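Local coordinates for tyrosinase (Aspergillus oryzae, PDB 6JU8), which probably catalyses the copper-dependent oxidation of L-tyrosine and L-dopa to L-dopaquinone with dioxygen, a step of melanin biosynthesis, at residues E32-S35 with N39-Q42; L43-E48 with A136-E141; T175-K180 with P196-Q201. The protein carries 1 engineered substitution. All coordinates share one frame; numbering follows the deposited sequence.

Interaction 1: E32-S35 with N39-Q42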
ATOM      1  N   GLU A  32      23.917   4.525   4.102  1.00 16.21           N
ATOM      2  CA  GLU A  32      25.040   4.770   5.014  1.00 17.76           C
ATOM      3  C   GLU A  32      24.643   4.327   6.429  1.00 17.60           C
ATOM      4  O   GLU A  32      25.425   3.744   7.181  1.00 23.16           O
ATOM      5  CB  GLU A  32      25.412   6.248   5.057  1.00 21.54           C
ATOM      6  CG  GLU A  32      25.963   6.971   3.865  1.00 28.37           C
ATOM      7  CD  GLU A  32      26.025   8.484   4.010  1.00 34.25           C
ATOM      8  OE1 GLU A  32      25.873   9.067   5.110  1.00 27.16           O
ATOM      9  OE2 GLU A  32      26.234   9.153   2.971  1.00 51.93           O
ATOM     10  N   GLN A  33      23.403   4.648   6.814  1.00 13.70           N
ATOM     11  CA  GLN A  33      22.930   4.331   8.158  1.00 14.15           C
ATOM     12  C   GLN A  33      22.825   2.821   8.363  1.00 13.77           C
ATOM     13  O   GLN A  33      23.017   2.385   9.498  1.00 18.15           O
ATOM     14  CB  GLN A  33      21.572   4.991   8.424  1.00 14.31           C
ATOM     15  CG  GLN A  33      21.651   6.524   8.486  1.00 17.03           C
ATOM     16  CD  GLN A  33      22.290   6.976   9.789  1.00 15.53           C
ATOM     17  OE1 GLN A  33      21.756   6.660  10.850  1.00 15.26           O
ATOM     18  NE2 GLN A  33      23.441   7.636   9.691  1.00 20.32           N
ATOM     19  N   THR A  34      22.486   2.052   7.336  1.00 15.01           N
ATOM     20  CA  THR A  34      22.074   0.670   7.513  1.00 14.86           C
ATOM     21  C   THR A  34      22.945  -0.352   6.797  1.00 16.18           C
ATOM     22  O   THR A  34      22.787  -1.540   7.086  1.00 20.57           O
ATOM     23  CB  THR A  34      20.624   0.428   7.002  1.00 14.55           C
ATOM     24  OG1 THR A  34      20.535   0.734   5.604  1.00 15.84           O
ATOM     25  CG2 THR A  34      19.651   1.316   7.747  1.00 16.50           C
ATOM     26  N   SER A  35      23.729   0.044   5.801  1.00 25.52           N
ATOM     27  CA  SER A  35      24.274  -0.959   4.877  1.00 31.36           C
ATOM     28  C   SER A  35      25.536  -1.554   5.476  1.00 40.85           C
ATOM     29  O   SER A  35      25.733  -2.768   5.546  1.00 59.65           O
ATOM     30  CB  SER A  35      24.589  -0.330   3.518  1.00 31.64           C
ATOM     31  OG  SER A  35      23.464  -0.353   2.666  1.00 54.72           O
ATOM     32  N   ASN A  39      24.984   1.640  11.854  1.00 23.17           N
ATOM     33  CA  ASN A  39      25.359   3.023  12.112  1.00 17.92           C
ATOM     34  C   ASN A  39      24.116   3.909  12.125  1.00 16.82           C
ATOM     35  O   ASN A  39      24.073   4.821  11.306  1.00 23.30           O
ATOM     36  CB  ASN A  39      26.353   3.491  11.026  1.00 21.21           C
ATOM     37  CG  ASN A  39      27.638   2.687  11.083  1.00 23.56           C
ATOM     38  OD1 ASN A  39      28.391   2.823  12.058  1.00 30.79           O
ATOM     39  ND2 ASN A  39      27.908   1.848  10.091  1.00 28.55           N
ATOM     40  N   ARG A  40      23.185   3.582  13.018  1.00 18.05           N
ATOM     41  CA  ARG A  40      21.811   4.037  12.914  1.00 16.38           C
ATOM     42  C   ARG A  40      21.494   5.158  13.880  1.00 13.45           C
ATOM     43  O   ARG A  40      20.304   5.379  14.147  1.00 16.69           O
ATOM     44  CB  ARG A  40      20.844   2.880  13.199  1.00 22.56           C
ATOM     45  CG  ARG A  40      20.735   1.848  12.104  1.00 25.89           C
ATOM     46  CD  ARG A  40      19.782   0.709  12.476  1.00 23.30           C
ATOM     47  NE  ARG A  40      19.864  -0.344  11.466  1.00 23.48           N
ATOM     48  CZ  ARG A  40      18.928  -0.630  10.578  1.00 19.48           C
ATOM     49  NH1 ARG A  40      17.776   0.034  10.533  1.00 22.78           N
ATOM     50  NH2 ARG A  40      19.141  -1.615   9.716  1.00 23.48           N
ATOM     51  N   ILE A  41      22.500   5.912  14.379  1.00 14.20           N
ATOM     52  CA  ILE A  41      22.075   6.939  15.348  1.00 12.93           C
ATOM     53  C   ILE A  41      21.255   8.010  14.648  1.00 12.59           C
ATOM     54  O   ILE A  41      20.180   8.347  15.157  1.00 13.69           O
ATOM     55  CB  ILE A  41      23.250   7.572  16.105  1.00 13.62           C
ATOM     56  CG1 ILE A  41      23.967   6.590  17.020  1.00 15.53           C
ATOM     57  CG2 ILE A  41      22.776   8.794  16.890  1.00 15.18           C
ATOM     58  CD1 ILE A  41      25.256   7.105  17.628  1.00 23.66           C
ATOM     59  N   GLN A  42      21.701   8.563  13.509  1.00 12.77           N
ATOM     60  CA  GLN A  42      20.886   9.613  12.875  1.00 11.79           C
ATOM     61  C   GLN A  42      19.524   9.089  12.463  1.00 11.96           C
ATOM     62  O   GLN A  42      18.501   9.785  12.590  1.00 12.50           O
ATOM     63  CB  GLN A  42      21.593  10.231  11.663  1.00 12.29           C
ATOM     64  CG  GLN A  42      22.733  11.164  12.048  1.00 13.26           C
ATOM     65  CD  GLN A  42      23.367  11.817  10.842  1.00 13.50           C
ATOM     66  OE1 GLN A  42      22.740  11.932   9.799  1.00 15.53           O
ATOM     67  NE2 GLN A  42      24.571  12.338  11.003  1.00 22.36           N
TER
HETATM   68  O   HOH W   1      24.316   8.047  12.354  1.00 18.43           O
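Gln33 and Thr34 meet Asn39, Arg40 and Gln42 at the short turn linking helix 26-34 to helix 41-55. Arg40 is the N-cap residue of the second helix. The Gln33 amide reaches the first turn of that helix. Its OE1 accepts from Leu43 N. Its NE2 donates to water 1 over 2.8 Å, and the same water accepts from Gln42 N at 2.9 Å. One side-chain amide therefore serves two backbone N-H groups at the helix start, one directly and one through water. The bend at chi2 (-74°) folds the Gln33 chain so that its amide packs beside Gln42 CB, which lies 3.7 Å from Gln33 OE1. Asn39 O lies beside Gln33 and receives a CA-H...O contact from Gln33 CA at 3.4 Å.

Thr34 provides the apolar half. Its CG2 lies over one face of the Arg40 guanidinium, toward the rim, 3.5 Å from Arg40 CZ. Thr34 OG1 bonds to Tyr30 O in its own helix, with chi1 at 60°, and this leaves the methyl for Arg40. The flat group of Arg40 reaches back beside helix 26-34.

Arg40 NH1 bonds to Lys180 O on strand 178-182. Gln42 links its helix to two others, with OE1 bonded to Trp29 NE1 on helix 26-34 and NE2 to Glu141 OE1 on helix 135-144. Ile41 packs on Trp138 and Glu141 of helix 135-144 and on Leu182 of the strand.

Interaction 2: L43-E48 with A136-E141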
ATOM      1  N   LEU A  43      19.458   7.856  11.937  1.00 11.06           N
ATOM      2  CA  LEU A  43      18.158   7.289  11.574  1.00 10.98           C
ATOM      3  C   LEU A  43      17.246   7.165  12.788  1.00 11.67           C
ATOM      4  O   LEU A  43      16.040   7.486  12.749  1.00 12.92           O
ATOM      5  CB  LEU A  43      18.335   5.917  10.920  1.00 13.05           C
ATOM      6  CG  LEU A  43      17.054   5.150  10.580  1.00 12.74           C
ATOM      7  CD1 LEU A  43      16.221   5.910   9.552  1.00 15.80           C
ATOM      8  CD2 LEU A  43      17.396   3.766  10.031  1.00 16.00           C
ATOM      9  N   THR A  44      17.816   6.702  13.905  1.00 11.49           N
ATOM     10  CA  THR A  44      17.020   6.625  15.132  1.00 11.62           C
ATOM     11  C   THR A  44      16.550   7.997  15.591  1.00 12.15           C
ATOM     12  O   THR A  44      15.383   8.197  15.940  1.00 13.07           O
ATOM     13  CB  THR A  44      17.865   5.957  16.227  1.00 12.31           C
ATOM     14  OG1 THR A  44      18.188   4.613  15.840  1.00 13.88           O
ATOM     15  CG2 THR A  44      17.105   5.851  17.558  1.00 14.27           C
ATOM     16  N   LEU A  45      17.443   8.988  15.578  1.00 12.79           N
ATOM     17  CA  LEU A  45      17.077  10.343  15.985  1.00 13.12           C
ATOM     18  C   LEU A  45      15.944  10.888  15.125  1.00 11.46           C
ATOM     19  O   LEU A  45      14.991  11.515  15.595  1.00 13.15           O
ATOM     20  CB  LEU A  45      18.318  11.235  15.866  1.00 12.59           C
ATOM     21  CG  LEU A  45      19.377  11.091  16.966  1.00 13.35           C
ATOM     22  CD1 LEU A  45      20.598  11.942  16.613  1.00 14.09           C
ATOM     23  CD2 LEU A  45      18.784  11.418  18.337  1.00 15.32           C
ATOM     24  N   PHE A  46      16.052  10.670  13.798  1.00 12.26           N
ATOM     25  CA  PHE A  46      15.070  11.250  12.890  1.00 11.73           C
ATOM     26  C   PHE A  46      13.726  10.558  13.106  1.00 11.34           C
ATOM     27  O   PHE A  46      12.687  11.207  13.252  1.00 11.81           O
ATOM     28  CB  PHE A  46      15.561  11.156  11.451  1.00 12.02           C
ATOM     29  CG  PHE A  46      14.790  11.861  10.370  1.00 11.86           C
ATOM     30  CD1 PHE A  46      13.738  12.727  10.614  1.00 13.87           C
ATOM     31  CD2 PHE A  46      15.135  11.619   9.025  1.00 11.77           C
ATOM     32  CE1 PHE A  46      13.034  13.365   9.585  1.00 12.57           C
ATOM     33  CE2 PHE A  46      14.463  12.273   8.006  1.00 11.77           C
ATOM     34  CZ  PHE A  46      13.423  13.151   8.271  1.00 12.45           C
ATOM     35  N   VAL A  47      13.735   9.225  13.171  1.00 11.56           N
ATOM     36  CA  VAL A  47      12.480   8.492  13.401  1.00 11.74           C
ATOM     37  C   VAL A  47      11.843   8.857  14.734  1.00 12.16           C
ATOM     38  O   VAL A  47      10.637   9.117  14.827  1.00 11.77           O
ATOM     39  CB  VAL A  47      12.748   6.966  13.343  1.00 12.05           C
ATOM     40  CG1 VAL A  47      11.550   6.184  13.835  1.00 13.65           C
ATOM     41  CG2 VAL A  47      13.128   6.560  11.926  1.00 13.15           C
ATOM     42  N   GLU A  48      12.646   8.892  15.803  1.00 11.95           N
ATOM     43  CA  GLU A  48      12.080   9.124  17.126  1.00 12.81           C
ATOM     44  C   GLU A  48      11.614  10.570  17.256  1.00 13.01           C
ATOM     45  O   GLU A  48      10.543  10.807  17.820  1.00 13.73           O
ATOM     46  CB  GLU A  48      13.081   8.778  18.230  1.00 13.65           C
ATOM     47  CG  GLU A  48      13.459   7.302  18.279  1.00 15.20           C
ATOM     48  CD  GLU A  48      12.447   6.375  18.908  1.00 16.31           C
ATOM     49  OE1 GLU A  48      11.378   6.814  19.359  1.00 25.30           O
ATOM     50  OE2 GLU A  48      12.709   5.157  18.967  1.00 17.92           O
ATOM     51  N   ALA A 136      27.646  12.515  24.374  1.00 26.73           N
ATOM     52  CA  ALA A 136      28.463  13.275  23.420  1.00 29.35           C
ATOM     53  C   ALA A 136      28.347  12.685  22.018  1.00 27.77           C
ATOM     54  O   ALA A 136      28.217  13.429  21.047  1.00 27.34           O
ATOM     55  CB  ALA A 136      29.914  13.357  23.859  1.00 41.59           C
ATOM     56  N   ASP A 137      28.399  11.362  21.894  1.00 25.77           N
ATOM     57  CA  ASP A 137      28.256  10.708  20.599  1.00 22.78           C
ATOM     58  C   ASP A 137      26.892  10.990  19.958  1.00 21.86           C
ATOM     59  O   ASP A 137      26.841  11.335  18.777  1.00 22.50           O
ATOM     60  CB  ASP A 137      28.414   9.192  20.704  1.00 26.88           C
ATOM     61  CG  ASP A 137      29.825   8.689  20.896  1.00 33.72           C
ATOM     62  OD1 ASP A 137      30.785   9.457  20.680  1.00 36.40           O
ATOM     63  OD2 ASP A 137      29.968   7.496  21.269  1.00 42.37           O
ATOM     64  N   TRP A 138      25.800  10.845  20.714  1.00 20.29           N
ATOM     65  CA  TRP A 138      24.461  11.109  20.177  1.00 17.90           C
ATOM     66  C   TRP A 138      24.269  12.577  19.830  1.00 16.41           C
ATOM     67  O   TRP A 138      23.687  12.953  18.800  1.00 17.77           O
ATOM     68  CB  TRP A 138      23.372  10.606  21.145  1.00 18.50           C
ATOM     69  CG  TRP A 138      23.178   9.118  21.015  1.00 17.25           C
ATOM     70  CD1 TRP A 138      24.069   8.164  21.428  1.00 19.20           C
ATOM     71  CD2 TRP A 138      22.079   8.395  20.446  1.00 17.42           C
ATOM     72  NE1 TRP A 138      23.588   6.903  21.156  1.00 20.20           N
ATOM     73  CE2 TRP A 138      22.366   7.012  20.549  1.00 19.50           C
ATOM     74  CE3 TRP A 138      20.868   8.766  19.854  1.00 16.16           C
ATOM     75  CZ2 TRP A 138      21.505   6.018  20.092  1.00 20.09           C
ATOM     76  CZ3 TRP A 138      20.013   7.777  19.398  1.00 20.00           C
ATOM     77  CH2 TRP A 138      20.326   6.409  19.516  1.00 20.47           C
ATOM     78  N   GLU A 139      24.789  13.448  20.693  1.00 19.10           N
ATOM     79  CA  GLU A 139      24.698  14.886  20.441  1.00 19.66           C
ATOM     80  C   GLU A 139      25.468  15.259  19.177  1.00 18.25           C
ATOM     81  O   GLU A 139      24.967  16.056  18.379  1.00 20.32           O
ATOM     82  CB  GLU A 139      25.198  15.684  21.657  1.00 22.03           C
ATOM     83  CG  GLU A 139      24.260  15.629  22.864  1.00 26.31           C
ATOM     84  CD  GLU A 139      24.896  16.230  24.101  1.00 30.15           C
ATOM     85  OE1 GLU A 139      25.961  16.867  23.930  1.00 50.76           O
ATOM     86  OE2 GLU A 139      24.372  16.076  25.230  1.00 29.57           O
ATOM     87  N   ASN A 140      26.663  14.697  19.004  1.00 19.30           N
ATOM     88  CA  ASN A 140      27.462  14.919  17.816  1.00 20.19           C
ATOM     89  C   ASN A 140      26.686  14.559  16.553  1.00 19.02           C
ATOM     90  O   ASN A 140      26.718  15.258  15.541  1.00 20.54           O
ATOM     91  CB  ASN A 140      28.735  14.065  17.872  1.00 27.29           C
ATOM     92  CG  ASN A 140      29.571  14.298  16.624  1.00 32.42           C
ATOM     93  OD1 ASN A 140      30.219  15.344  16.519  1.00 50.01           O
ATOM     94  ND2 ASN A 140      29.552  13.353  15.688  1.00 61.36           N
ATOM     95  N   GLU A 141      25.985  13.417  16.609  1.00 16.13           N
ATOM     96  CA  GLU A 141      25.208  13.007  15.431  1.00 15.88           C
ATOM     97  C   GLU A 141      24.021  13.926  15.189  1.00 15.35           C
ATOM     98  O   GLU A 141      23.733  14.276  14.039  1.00 17.07           O
ATOM     99  CB  GLU A 141      24.754  11.561  15.590  1.00 18.76           C
ATOM    100  CG  GLU A 141      25.894  10.567  15.580  1.00 21.38           C
ATOM    101  CD  GLU A 141      26.425  10.191  14.224  1.00 25.99           C
ATOM    102  OE1 GLU A 141      25.816  10.500  13.179  1.00 24.14           O
ATOM    103  OE2 GLU A 141      27.487   9.543  14.183  1.00 45.10           O
TER
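Leu45 and Trp138 mark the crossing of helix 41-55 with helix 135-144: their CA atoms are 8.5 Å apart, and the segment axes pass at 10.9 Å with a signed crossing angle of -72°. This spacing is wide, and the indole of Trp138 bridges it. The chain leaves its helix with CG beside the backbone N (chi1 -80°), and the six-membered half of the ring extends to the other helix. That half presents its edge. Leu45 CD2 meets it at Trp138 CE3, 3.7 Å away and close to the ring plane. Thr44 CG2 meets the same edge further along, 3.8 Å from Trp138 CH2. The two methyls thus sit side by side along one aromatic edge, and neither lies over a face.

The other Leu45 methyl, CD1, turns to the backbone of helix 135-144. It lies 3.9 Å from Trp138 O and 4.3 Å from Glu141 CB. The Leu45 side chain also packs on Met122, Phe125 and Ile126 of helix 103-129, the helix that carries the copper ligand His107. Trp138 itself is backed by Val130 and Pro184. The contact lies away from the copper site, about 22 Å from the centre of the chain, measured between centres.

Thr44 OG1 is bonded to Arg40 O and Leu182 N, and the residue offers its methyl to the indole. Glu141 adds aliphatic carbon. Between 43-48 and 136-141 the contact is therefore apolar. A directional bond between the two helices comes one residue earlier, from Gln42 NE2 to Glu141 OE1. Within the segments, a few methyl-to-edge contacts, largely buried from solvent, bridge the wide spacing.

Interaction 3: T175-K180 with P196-Q201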
ATOM      1  N   THR A 175       9.047   4.099   1.414  1.00 10.50           N
ATOM      2  CA  THR A 175       8.223   2.966   0.995  1.00 10.31           C
ATOM      3  C   THR A 175       8.172   1.870   2.052  1.00 12.14           C
ATOM      4  O   THR A 175       7.543   0.855   1.779  1.00 14.38           O
ATOM      5  CB  THR A 175       8.694   2.371  -0.345  1.00 11.21           C
ATOM      6  OG1 THR A 175       9.995   1.771  -0.229  1.00 11.36           O
ATOM      7  CG2 THR A 175       8.743   3.462  -1.406  1.00 11.10           C
ATOM      8  N   MET A 176       8.769   2.076   3.213  1.00 10.95           N
ATOM      9  CA  MET A 176       8.823   1.053   4.265  1.00 10.99           C
ATOM     10  C   MET A 176       7.819   1.346   5.377  1.00 10.20           C
ATOM     11  O   MET A 176       7.884   2.378   6.054  1.00 10.51           O
ATOM     12  CB  MET A 176      10.231   1.063   4.903  1.00 12.17           C
ATOM     13  CG  MET A 176      11.309   0.507   4.005  1.00 13.21           C
ATOM     14  SD  MET A 176      12.970   0.909   4.568  1.00 14.08           S
ATOM     15  CE  MET A 176      12.871   0.365   6.274  1.00 15.94           C
ATOM     16  N   PRO A 177       6.838   0.475   5.611  1.00 10.85           N
ATOM     17  CA  PRO A 177       5.889   0.760   6.703  1.00 11.03           C
ATOM     18  C   PRO A 177       6.534   0.780   8.083  1.00 10.40           C
ATOM     19  O   PRO A 177       6.078   1.515   8.975  1.00 11.67           O
ATOM     20  CB  PRO A 177       4.877  -0.375   6.586  1.00 14.60           C
ATOM     21  CG  PRO A 177       5.027  -0.921   5.206  1.00 14.63           C
ATOM     22  CD  PRO A 177       6.454  -0.698   4.814  1.00 11.63           C
ATOM     23  N   MET A 178       7.580  -0.016   8.300  1.00 11.63           N
ATOM     24  CA  MET A 178       8.276  -0.116   9.586  1.00 11.25           C
ATOM     25  C   MET A 178       9.762   0.159   9.396  1.00 12.52           C
ATOM     26  O   MET A 178      10.295  -0.012   8.289  1.00 14.86           O
ATOM     27  CB  MET A 178       8.100  -1.511  10.195  0.83 12.51           C
ATOM     28  CG  MET A 178       6.654  -1.965  10.330  0.83 13.49           C
ATOM     29  SD  MET A 178       5.726  -1.090  11.611  0.83 15.89           S
ATOM     30  CE  MET A 178       6.476  -1.782  13.093  0.83 18.76           C
ATOM     31  N   VAL A 179      10.431   0.602  10.449  1.00 11.52           N
ATOM     32  CA  VAL A 179      11.855   0.927  10.378  1.00 12.70           C
ATOM     33  C   VAL A 179      12.510   0.472  11.678  1.00 13.05           C
ATOM     34  O   VAL A 179      11.881   0.520  12.737  1.00 13.96           O
ATOM     35  CB  VAL A 179      12.081   2.431  10.131  1.00 13.54           C
ATOM     36  CG1 VAL A 179      11.436   3.273  11.222  1.00 13.54           C
ATOM     37  CG2 VAL A 179      13.569   2.771   9.997  1.00 15.06           C
ATOM     38  N   LYS A 180      13.758   0.023  11.587  1.00 13.50           N
ATOM     39  CA  LYS A 180      14.471  -0.477  12.760  1.00 14.88           C
ATOM     40  C   LYS A 180      15.348   0.634  13.329  1.00 14.09           C
ATOM     41  O   LYS A 180      16.110   1.269  12.606  1.00 15.31           O
ATOM     42  CB  LYS A 180      15.314  -1.688  12.371  1.00 20.59           C
ATOM     43  N   PRO A 196       7.625   6.996  10.597  1.00 10.79           N
ATOM     44  CA  PRO A 196       6.882   8.264  10.471  1.00 10.55           C
ATOM     45  C   PRO A 196       7.068   8.945   9.112  1.00 10.32           C
ATOM     46  O   PRO A 196       6.362   9.930   8.854  1.00 10.50           O
ATOM     47  CB  PRO A 196       7.444   9.116  11.615  1.00 11.28           C
ATOM     48  CG  PRO A 196       8.878   8.621  11.702  1.00 11.74           C
ATOM     49  CD  PRO A 196       8.782   7.129  11.506  1.00 11.22           C
ATOM     50  N   LEU A 197       7.968   8.415   8.266  1.00  9.32           N
ATOM     51  CA  LEU A 197       8.101   8.959   6.919  1.00  8.99           C
ATOM     52  C   LEU A 197       7.169   8.280   5.924  1.00  8.67           C
ATOM     53  O   LEU A 197       7.023   8.746   4.778  1.00 10.16           O
ATOM     54  CB  LEU A 197       9.544   8.837   6.431  1.00 11.62           C
ATOM     55  CG  LEU A 197      10.552   9.717   7.175  1.00 12.31           C
ATOM     56  CD1 LEU A 197      11.944   9.260   6.794  1.00 18.47           C
ATOM     57  CD2 LEU A 197      10.301  11.182   6.865  1.00 12.78           C
ATOM     58  N   TYR A 198       6.532   7.183   6.314  1.00  8.92           N
ATOM     59  CA  TYR A 198       5.705   6.424   5.370  1.00  9.12           C
ATOM     60  C   TYR A 198       4.379   7.089   5.060  1.00  9.17           C
ATOM     61  O   TYR A 198       3.854   6.983   3.966  1.00  9.65           O
ATOM     62  CB  TYR A 198       5.481   5.048   5.973  1.00 10.44           C
ATOM     63  CG  TYR A 198       4.689   4.009   5.261  1.00  9.04           C
ATOM     64  CD1 TYR A 198       5.167   3.419   4.087  1.00 10.15           C
ATOM     65  CD2 TYR A 198       3.470   3.554   5.752  1.00  9.82           C
ATOM     66  CE1 TYR A 198       4.464   2.436   3.421  1.00 10.50           C
ATOM     67  CE2 TYR A 198       2.748   2.559   5.103  1.00 10.92           C
ATOM     68  CZ  TYR A 198       3.254   2.014   3.939  1.00 10.93           C
ATOM     69  OH  TYR A 198       2.538   1.025   3.298  1.00 12.81           O
ATOM     70  N   ARG A 199       3.822   7.759   6.070  1.00  9.49           N
ATOM     71  CA  ARG A 199       2.509   8.359   5.984  1.00  9.73           C
ATOM     72  C   ARG A 199       2.319   9.225   7.220  1.00  9.79           C
ATOM     73  O   ARG A 199       3.134   9.113   8.154  1.00 11.38           O
ATOM     74  CB  ARG A 199       1.356   7.352   5.887  1.00 11.94           C
ATOM     75  CG  ARG A 199       1.214   6.402   7.055  1.00 14.32           C
ATOM     76  CD  ARG A 199       0.305   6.881   8.178  1.00 14.93           C
ATOM     77  NE  ARG A 199       0.082   5.751   9.111  1.00 19.03           N
ATOM     78  CZ  ARG A 199      -0.857   4.844   8.889  1.00 18.52           C
ATOM     79  NH1 ARG A 199      -1.622   4.957   7.804  1.00 17.18           N
ATOM     80  NH2 ARG A 199      -1.025   3.838   9.729  1.00 26.64           N
ATOM     81  N   PHE A 200       1.256  10.025   7.224  1.00  9.39           N
ATOM     82  CA  PHE A 200       0.843  10.704   8.447  1.00 10.24           C
ATOM     83  C   PHE A 200      -0.653  10.461   8.630  1.00  9.54           C
ATOM     84  O   PHE A 200      -1.421  10.569   7.660  1.00 10.77           O
ATOM     85  CB  PHE A 200       1.152  12.203   8.384  1.00 10.10           C
ATOM     86  CG  PHE A 200       0.561  12.964   9.568  1.00  9.51           C
ATOM     87  CD1 PHE A 200       1.096  12.789  10.837  1.00 11.47           C
ATOM     88  CD2 PHE A 200      -0.492  13.832   9.386  1.00  9.86           C
ATOM     89  CE1 PHE A 200       0.560  13.469  11.919  1.00 11.34           C
ATOM     90  CE2 PHE A 200      -1.048  14.528  10.467  1.00 10.85           C
ATOM     91  CZ  PHE A 200      -0.492  14.349  11.725  1.00 11.26           C
ATOM     92  N   GLN A 201      -1.051  10.138   9.860  1.00 10.77           N
ATOM     93  CA  GLN A 201      -2.481  10.015  10.116  1.00 12.04           C
ATOM     94  C   GLN A 201      -2.835  10.681  11.440  1.00 13.32           C
ATOM     95  O   GLN A 201      -1.984  10.801  12.333  1.00 14.42           O
ATOM     96  CB  GLN A 201      -2.955   8.560  10.109  1.00 15.63           C
ATOM     97  CG  GLN A 201      -2.433   7.723  11.273  1.00 16.59           C
ATOM     98  CD  GLN A 201      -3.019   6.318  11.257  1.00 20.98           C
ATOM     99  OE1 GLN A 201      -4.062   6.086  10.647  1.00 22.09           O
ATOM    100  NE2 GLN A 201      -2.339   5.387  11.895  1.00 29.83           N
TER
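Pro177 lies over one face of the Tyr198 ring. Its CA is 3.6 Å from the ring centroid and only 6° off the ring normal, a CH-pi contact placed over the centre. The pyrrolidine ring runs on from there toward the hydroxyl end. Pro177 CG is 3.7 Å from Tyr198 CZ and as near to Tyr198 OH, while Pro177 CB lies 3.9 Å from Tyr198 CE2. The proline thus spans the tyrosine from the middle of the face to the hydroxyl. Tyr198 has CG anti to the backbone N (chi1 -179°), which carries the ring out to the proline.

The contact sits at the open end of the two-stranded antiparallel hairpin formed by 178-182 and 190-194. Pro177 directly precedes the first strand and is joined by a backbone hydrogen bond to Asn195, just after the second. Tyr198 stands on the loop that leaves the hairpin.

Two carbonyl oxygens come to the ring obliquely, on the CD1 and CE1 side. Met176 O is 3.5 Å from Tyr198 CD1, and Thr175 O is 3.8 Å from Tyr198 CE1. Met176 O also accepts from Asn195 ND2, so the backbone that meets the tyrosine is tied to the far strand's end. Gln256 packs against Tyr198 in the same chain. The second subunit also packs here: its Val250, Asp249 and Asp253 meet Thr175, Met176 and Pro177 respectively.

The three contacts come in series along the chain. Interactions 1 and 2 have centres about 10 Å apart and share helix 41-55. Interaction 3 lies about 17 Å from interaction 1 and 18 Å from interaction 2, centre to centre. Its hairpin and the loop after it are tied to the same helix: Val47 packs on Val179 and Pro196, and Phe46 meets Leu197. Helix 41-55 thus joins the N-terminal helix 26-34, helix 135-144 and the hairpin into one packed region. All three lie away from the copper site, and interaction 3 carries this region to the subunit interface.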